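Local coordinates for protein Phi class glutathione transferase GSTF1 (Populus tremula x Populus tremuloides, PDB 4RI6) that probably conjugates glutathione to electrophilic compounds, displacing a halide from halogenated substrates, as a detoxifying Phi class glutathione transferase, at residues Q51-V56 with T65-R70; L48-Q51 with P57-K60; H119-S124 with A131-N136. All coordinates share one frame; numbering follows the deposited sequence.

In the fold
Contacts 1 and 2 belong to one piece of the thioredoxin-like N-terminal domain. Both start from the loop before strand 58-60, share Gln51 and one water, and reach neighbouring strands of the same sheet, 65-67 in contact 1 and 58-60 in contact 2; their centres lie about 5 Å apart. Contact 1 is partly buried and mixes aromatic packing at the subunit interface with the polar grip on glutathione. Contact 2 is buried and mainly aliphatic, with a cis-proline at its ligand end. Contact 3, its centre about 24 Å from that of contact 1, joins two helices of the C-terminal domain near the surface through leucine and isoleucine packing and a water bridge.

Contact 1: Q51-V56 with T65-R70; sequences QPFGQV and TLFESR. With GSH (glutathione), chain C.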
# COMPACT_ATOMS: atom_id res chain seq x y z
N GLN A 51 -8.97 16.02 2.80
CA GLN A 51 -8.29 14.80 3.27
C GLN A 51 -9.03 14.31 4.51
O GLN A 51 -8.84 14.84 5.61
CB GLN A 51 -6.80 15.06 3.57
CG GLN A 51 -5.88 13.89 3.15
CD GLN A 51 -5.98 12.68 4.06
OE1 GLN A 51 -6.84 12.61 4.95
NE2 GLN A 51 -5.11 11.69 3.82
N PRO A 52 -9.90 13.30 4.33
CA PRO A 52 -10.89 13.00 5.38
C PRO A 52 -10.30 12.30 6.59
O PRO A 52 -10.95 12.19 7.63
CB PRO A 52 -11.92 12.12 4.66
CG PRO A 52 -11.20 11.55 3.48
CD PRO A 52 -10.13 12.52 3.10
N PHE A 53 -9.05 11.84 6.47
CA PHE A 53 -8.37 11.19 7.59
C PHE A 53 -7.51 12.17 8.36
O PHE A 53 -6.86 11.80 9.34
CB PHE A 53 -7.55 10.01 7.06
CG PHE A 53 -8.42 8.97 6.44
CD1 PHE A 53 -9.14 8.09 7.23
CD2 PHE A 53 -8.59 8.91 5.07
CE1 PHE A 53 -9.99 7.17 6.67
CE2 PHE A 53 -9.44 7.97 4.50
CZ PHE A 53 -10.14 7.11 5.31
N GLY A 54 -7.56 13.43 7.96
CA GLY A 54 -6.79 14.46 8.64
C GLY A 54 -5.30 14.20 8.59
O GLY A 54 -4.59 14.35 9.58
N GLN A 55 -4.84 13.79 7.42
CA GLN A 55 -3.42 13.56 7.21
C GLN A 55 -2.96 14.32 6.00
O GLN A 55 -3.77 14.82 5.24
CB GLN A 55 -3.14 12.07 7.04
CG GLN A 55 -3.58 11.31 8.25
CD GLN A 55 -3.09 9.91 8.24
OE1 GLN A 55 -3.64 9.05 7.55
NE2 GLN A 55 -2.04 9.64 9.01
N VAL A 56 -1.63 14.42 5.86
CA VAL A 56 -1.02 15.05 4.70
C VAL A 56 -0.21 14.00 3.95
O VAL A 56 0.30 13.09 4.55
CB VAL A 56 -0.12 16.24 5.11
CG1 VAL A 56 -0.99 17.36 5.71
CG2 VAL A 56 0.95 15.83 6.10
N THR A 65 -8.99 16.09 -7.10
CA THR A 65 -8.41 16.17 -5.77
C THR A 65 -8.12 14.74 -5.30
O THR A 65 -8.99 13.86 -5.38
CB THR A 65 -9.35 16.89 -4.79
OG1 THR A 65 -9.51 18.25 -5.20
CG2 THR A 65 -8.79 16.88 -3.37
N LEU A 66 -6.90 14.50 -4.81
CA LEU A 66 -6.45 13.16 -4.42
C LEU A 66 -5.77 13.19 -3.07
O LEU A 66 -5.13 14.17 -2.73
CB LEU A 66 -5.47 12.60 -5.46
CG LEU A 66 -6.05 12.20 -6.82
CD1 LEU A 66 -4.93 11.85 -7.77
CD2 LEU A 66 -7.00 11.03 -6.69
N PHE A 67 -5.90 12.11 -2.31
CA PHE A 67 -5.06 11.88 -1.14
C PHE A 67 -4.39 10.50 -1.24
O PHE A 67 -4.59 9.77 -2.20
CB PHE A 67 -5.86 12.02 0.16
CG PHE A 67 -7.04 11.10 0.27
CD1 PHE A 67 -6.92 9.85 0.85
CD2 PHE A 67 -8.30 11.51 -0.16
CE1 PHE A 67 -8.00 9.02 0.96
CE2 PHE A 67 -9.39 10.66 -0.03
CZ PHE A 67 -9.22 9.41 0.52
N GLU A 68 -3.59 10.20 -0.22
CA GLU A 68 -2.65 9.06 -0.14
C GLU A 68 -1.48 9.26 -1.09
O GLU A 68 -1.62 9.26 -2.30
CB GLU A 68 -3.33 7.70 -0.40
CG GLU A 68 -3.99 7.15 0.86
CD GLU A 68 -2.99 6.76 1.94
OE1 GLU A 68 -1.77 6.72 1.66
OE2 GLU A 68 -3.43 6.48 3.07
N SER A 69 -0.31 9.43 -0.49
CA SER A 69 0.88 9.77 -1.24
C SER A 69 1.17 8.87 -2.43
O SER A 69 1.50 9.37 -3.50
CB SER A 69 2.11 9.81 -0.31
OG SER A 69 2.40 8.57 0.30
N ARG A 70 1.04 7.56 -2.29
CA ARG A 70 1.40 6.68 -3.39
C ARG A 70 0.37 6.76 -4.52
O ARG A 70 0.73 6.61 -5.68
CB ARG A 70 1.59 5.25 -2.90
CG ARG A 70 2.78 5.10 -1.99
CD ARG A 70 2.79 3.78 -1.25
NE ARG A 70 3.82 3.76 -0.20
CZ ARG A 70 3.66 4.27 1.02
NH1 ARG A 70 2.52 4.85 1.38
NH2 ARG A 70 4.65 4.19 1.90
N1 GSH C . -0.82 6.80 4.11
CA1 GSH C . -0.78 8.25 4.04
C1 GSH C . -0.07 8.80 2.81
O11 GSH C . 0.84 8.12 2.38
O12 GSH C . -0.42 9.86 2.25
CB1 GSH C . 0.01 8.61 5.28
CG1 GSH C . -0.33 10.01 5.68
CD1 GSH C . 0.27 10.31 7.02
OE1 GSH C . 0.28 9.51 7.94
N2 GSH C . 0.75 11.53 7.09
CA2 GSH C . 1.35 12.14 8.24
C2 GSH C . 0.31 13.03 8.86
O2 GSH C . -0.46 13.60 8.13
CB2 GSH C . 2.57 12.89 7.70
SG2 GSH C . 4.05 11.86 7.63
N3 GSH C . 0.33 13.15 10.19
CA3 GSH C . -0.56 14.03 10.92
C3 GSH C . -1.78 13.33 11.44
O31 GSH C . -1.96 12.13 11.15
O32 GSH C . -2.57 13.98 12.15
O HOH W 1 -2.66 11.58 2.12
O HOH W 2 -2.79 6.29 6.48
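This is a loop-to-strand contact in the thioredoxin-like N-terminal domain, at the glutathione site: Gln51, Pro52 and Phe53 gather round Phe67, just ahead of Glu68, the N-cap of helix 69-79. Phe67 CG lies between its backbone N and carbonyl carbon (chi1 58°), which holds the ring against Pro52 and Phe53. Pro52 lays CD over one face of the Phe67 ring, 4.0 Å from its centroid and 24° off the normal, a CH-pi contact well suited to a rigid proline. Phe53 turns its edge to the ring, with Phe67 CE1 near the plane of Phe53. Gln51 CG packs against the root of the Phe67 side chain, 3.5 Å from Phe67 CB, the two side chains crossing at about a right angle with amide and ring planes 52° apart. Trp102 of the second subunit meets Phe67 edge to face, placing the ring at the dimer interface.

In the type I turn from Gln51 to Gly54, Gln51 OE1 accepts from Phe53 N at 2.8 Å, and Gly54 takes a positive phi that glycine adopts easily. NE2 of Gln51 donates to a water that also accepts from Glu68 N and donates to O12 of glutathione.

Val56 N donates to glutathione O2 at 2.7 Å, and glutathione N2 returns a bond to Val56 O at 3.0 Å. Glutathione N1 donates to Glu68 OE1 at 2.6 Å, probably pairing an ammonium with the carboxylate. At the start of helix 69-79, whose end would probably help stabilise a carboxylate, Ser69 N binds glutathione O12 at 2.8 Å, and Ser69 OG donates to O11 at 2.6 Å.

Contact 2: L48-Q51 with P57-K60; sequences LKIQ and PAFK
Gln51 and Pro57 bring together the flat groups of this contact, a side-chain amide and a backbone carbonyl, and they meet through water and an aliphatic carbon instead of by stacking. Pro57 O accepts a bond of 2.6 Å from the water that also serves Gln51 NE2, while the amide oxygen stays committed to Phe53 N within its own loop; Gln51 CG packs 3.9 Å from the same Pro57 O. The one aromatic ring, that of Phe59, is carried on the far side of the strand, where Val5, Ile7 and Ile72 touch it and the Tyr75 ring meets it with planes about 75° apart.

Apolar packing does the rest. Ile50 has CG1 set between its backbone N and carbonyl carbon (chi1 66°), which carries CD1 to within 3.8 Å of Ala58 CB. The small alanine leaves room for this branch. The second branch, CG2, lies 3.8 Å from Lys60 CE, where the extended lysine chain crosses Ile50 at about a right angle. Lysine suits this partly exposed place: its CE packs on the isoleucine while NZ makes a weak hydrogen bond to Tyr8 OH. An alanine in place of Ile50 would take away both branches and is likely to open a gap beside Ala58 and leave the Lys60 chain freer to move.

The peptide bond before Pro57 is cis, a conserved feature of thioredoxin-like folds, and this proline touches bound glutathione. Its ring rests on helices 14-25 and 69-79, while strand 58-60 is hydrogen-bonded between strands 5-8 and 65-67.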
# COMPACT_ATOMS: atom_id res chain seq x y z
N LEU A 48 -10.17 18.97 6.36
CA LEU A 48 -10.73 17.62 6.38
C LEU A 48 -11.69 17.37 5.22
O LEU A 48 -11.96 16.20 4.88
CB LEU A 48 -11.45 17.34 7.70
CG LEU A 48 -10.57 17.01 8.91
CD1 LEU A 48 -11.46 16.92 10.14
CD2 LEU A 48 -9.79 15.73 8.74
N LYS A 49 -12.17 18.43 4.58
CA LYS A 49 -12.99 18.29 3.38
C LYS A 49 -12.19 17.71 2.22
O LYS A 49 -12.77 17.06 1.35
CB LYS A 49 -13.59 19.64 2.96
CG LYS A 49 -14.77 20.10 3.81
CD LYS A 49 -15.99 19.19 3.62
CE LYS A 49 -16.72 19.40 2.28
NZ LYS A 49 -17.90 20.32 2.40
N ILE A 50 -10.88 17.93 2.20
CA ILE A 50 -10.06 17.42 1.10
C ILE A 50 -9.23 16.21 1.51
O ILE A 50 -8.86 15.44 0.64
CB ILE A 50 -9.17 18.51 0.50
CG1 ILE A 50 -8.10 18.98 1.48
CG2 ILE A 50 -10.00 19.71 0.08
CD1 ILE A 50 -7.05 19.82 0.79
N GLN A 51 -8.97 16.02 2.80
CA GLN A 51 -8.29 14.80 3.27
C GLN A 51 -9.03 14.31 4.51
O GLN A 51 -8.84 14.84 5.61
CB GLN A 51 -6.80 15.06 3.57
CG GLN A 51 -5.88 13.89 3.15
CD GLN A 51 -5.98 12.68 4.06
OE1 GLN A 51 -6.84 12.61 4.95
NE2 GLN A 51 -5.11 11.69 3.82
N PRO A 57 -0.07 14.14 2.63
CA PRO A 57 -0.49 15.26 1.80
C PRO A 57 -1.87 15.12 1.18
O PRO A 57 -2.48 14.05 1.21
CB PRO A 57 0.56 15.25 0.69
CG PRO A 57 0.80 13.83 0.48
CD PRO A 57 0.78 13.21 1.86
N ALA A 58 -2.33 16.22 0.61
CA ALA A 58 -3.41 16.19 -0.37
C ALA A 58 -2.91 16.86 -1.64
O ALA A 58 -1.96 17.65 -1.62
CB ALA A 58 -4.66 16.89 0.17
N PHE A 59 -3.57 16.54 -2.75
CA PHE A 59 -3.19 16.98 -4.07
C PHE A 59 -4.42 17.56 -4.77
O PHE A 59 -5.51 16.97 -4.69
CB PHE A 59 -2.63 15.79 -4.86
CG PHE A 59 -2.48 16.06 -6.32
CD1 PHE A 59 -3.56 16.00 -7.17
CD2 PHE A 59 -1.23 16.33 -6.86
CE1 PHE A 59 -3.41 16.27 -8.52
CE2 PHE A 59 -1.07 16.57 -8.20
CZ PHE A 59 -2.16 16.54 -9.04
N LYS A 60 -4.24 18.69 -5.47
CA LYS A 60 -5.26 19.23 -6.37
C LYS A 60 -4.66 19.66 -7.70
O LYS A 60 -3.59 20.27 -7.73
CB LYS A 60 -5.98 20.46 -5.76
CG LYS A 60 -6.72 20.25 -4.46
CD LYS A 60 -7.46 21.55 -4.10
CE LYS A 60 -8.17 21.46 -2.76
NZ LYS A 60 -8.90 22.72 -2.47
O HOH W 1 -2.66 11.58 2.12

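Contact 3: H119-S124 with A131-N136; sequences HDLLFS and ALIKKN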
# COMPACT_ATOMS: atom_id res chain seq x y z
N HIS A 119 8.57 7.69 13.59
CA HIS A 119 7.63 8.40 14.43
C HIS A 119 8.06 8.39 15.89
O HIS A 119 8.11 9.42 16.54
CB HIS A 119 6.22 7.84 14.30
CG HIS A 119 5.26 8.58 15.16
ND1 HIS A 119 4.91 8.16 16.42
CD2 HIS A 119 4.68 9.79 14.99
CE1 HIS A 119 4.09 9.04 16.96
NE2 HIS A 119 3.94 10.04 16.11
N ASP A 120 8.40 7.22 16.42
CA ASP A 120 8.69 7.12 17.84
C ASP A 120 9.97 7.86 18.22
O ASP A 120 10.05 8.42 19.31
CB ASP A 120 8.78 5.67 18.27
CG ASP A 120 7.42 4.98 18.24
OD1 ASP A 120 6.38 5.68 18.15
OD2 ASP A 120 7.38 3.74 18.32
N LEU A 121 10.94 7.87 17.31
CA LEU A 121 12.23 8.49 17.60
C LEU A 121 12.31 9.98 17.29
O LEU A 121 13.14 10.67 17.89
CB LEU A 121 13.34 7.79 16.82
CG LEU A 121 13.57 6.34 17.19
CD1 LEU A 121 14.47 5.69 16.17
CD2 LEU A 121 14.20 6.27 18.56
N LEU A 122 11.48 10.47 16.38
CA LEU A 122 11.61 11.85 15.90
C LEU A 122 10.36 12.72 15.99
O LEU A 122 10.49 13.95 15.93
CB LEU A 122 12.07 11.84 14.45
CG LEU A 122 13.45 11.19 14.25
CD1 LEU A 122 13.73 11.02 12.77
CD2 LEU A 122 14.54 12.00 14.91
N PHE A 123 9.19 12.10 16.10
CA PHE A 123 7.93 12.83 16.05
C PHE A 123 6.91 12.40 17.09
O PHE A 123 5.73 12.49 16.84
CB PHE A 123 7.30 12.71 14.68
CG PHE A 123 8.15 13.24 13.59
CD1 PHE A 123 8.27 14.61 13.40
CD2 PHE A 123 8.88 12.38 12.78
CE1 PHE A 123 9.07 15.11 12.41
CE2 PHE A 123 9.70 12.88 11.79
CZ PHE A 123 9.79 14.25 11.61
N SER A 124 7.37 11.93 18.23
CA SER A 124 6.47 11.50 19.29
C SER A 124 6.45 12.50 20.43
O SER A 124 7.45 13.16 20.68
CB SER A 124 6.88 10.13 19.81
OG SER A 124 5.93 9.69 20.76
N ALA A 131 11.65 -1.42 24.09
CA ALA A 131 11.27 -2.78 23.70
C ALA A 131 10.57 -2.73 22.35
O ALA A 131 10.78 -3.62 21.50
CB ALA A 131 10.37 -3.40 24.76
N LEU A 132 9.76 -1.70 22.12
CA LEU A 132 9.05 -1.55 20.85
C LEU A 132 10.00 -1.06 19.75
O LEU A 132 9.88 -1.47 18.58
CB LEU A 132 7.87 -0.58 21.00
CG LEU A 132 7.06 -0.33 19.72
CD1 LEU A 132 6.58 -1.65 19.09
CD2 LEU A 132 5.87 0.55 20.02
N ILE A 133 10.95 -0.21 20.12
CA ILE A 133 12.00 0.17 19.19
C ILE A 133 12.73 -1.10 18.71
O ILE A 133 12.91 -1.30 17.52
CB ILE A 133 13.02 1.14 19.82
CG1 ILE A 133 12.38 2.49 20.12
CG2 ILE A 133 14.21 1.33 18.89
CD1 ILE A 133 11.90 3.25 18.91
N LYS A 134 13.12 -1.96 19.65
CA LYS A 134 13.84 -3.18 19.28
C LYS A 134 12.99 -4.06 18.36
O LYS A 134 13.49 -4.62 17.39
CB LYS A 134 14.28 -3.98 20.52
CG LYS A 134 14.88 -5.35 20.14
CD LYS A 134 15.28 -6.18 21.35
CE LYS A 134 15.24 -7.67 21.05
NZ LYS A 134 16.23 -8.01 20.01
N LYS A 135 11.70 -4.18 18.67
CA LYS A 135 10.80 -4.99 17.85
C LYS A 135 10.79 -4.51 16.40
O LYS A 135 10.84 -5.32 15.46
CB LYS A 135 9.40 -4.96 18.45
CG LYS A 135 8.39 -5.85 17.78
CD LYS A 135 7.15 -5.98 18.68
CE LYS A 135 5.93 -6.53 17.94
NZ LYS A 135 6.25 -7.72 17.11
N ASN A 136 10.72 -3.19 16.20
CA ASN A 136 10.66 -2.65 14.84
C ASN A 136 12.01 -2.62 14.14
O ASN A 136 12.08 -2.84 12.94
CB ASN A 136 10.05 -1.25 14.88
CG ASN A 136 8.56 -1.31 15.10
OD1 ASN A 136 7.89 -2.21 14.57
ND2 ASN A 136 8.02 -0.37 15.87
O HOH W 3 8.96 2.09 16.96
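A helical hairpin holds this contact near its connecting loop: Asp120 and Leu121, near the end of helix 93-122, pack on Leu132 and Ile133, near the start of helix 130-150. The nearest CA atoms, those of Asp120 and Ile133, are 7.8 Å apart, so the side chains must bridge the gap. Ile133 does most of this. Its CG1 lies beside the backbone N (chi1 -67°) and a further bend at chi2 (-64°) brings CD1 within 3.8 Å of Leu121 CD2. That same methyl lies 4.0 Å from Asp120 CB, wedged against both residues. Branched aliphatic side chains suit the place, since they fill the space between the helices without a polar group to satisfy.

The pair of helices is part of the all-helical C-terminal domain of glutathione transferases. Leu117, one turn earlier in helix 93-122, also touches Ile133, and the loop residue Lys182 touches both Ile133 and Leu121.

On the neighbouring side the chemistry turns polar. Asp120 crosses Leu132 at about a right angle, with OD2 3.9 Å from Leu132 CD2, a contact without a bond. The same OD2 receives a hydrogen bond of 2.7 Å from a water, which accepts one of 2.9 Å from Asn136 ND2. The short side chains of Asp120 and Asn136 stop short of each other, and the water completes the link between the helices. The other carboxylate oxygen, OD1, takes a weak bond from His119 ND1. Phe123 is the first residue to leave helical geometry, and its N still donates to His119 O at 2.9 Å.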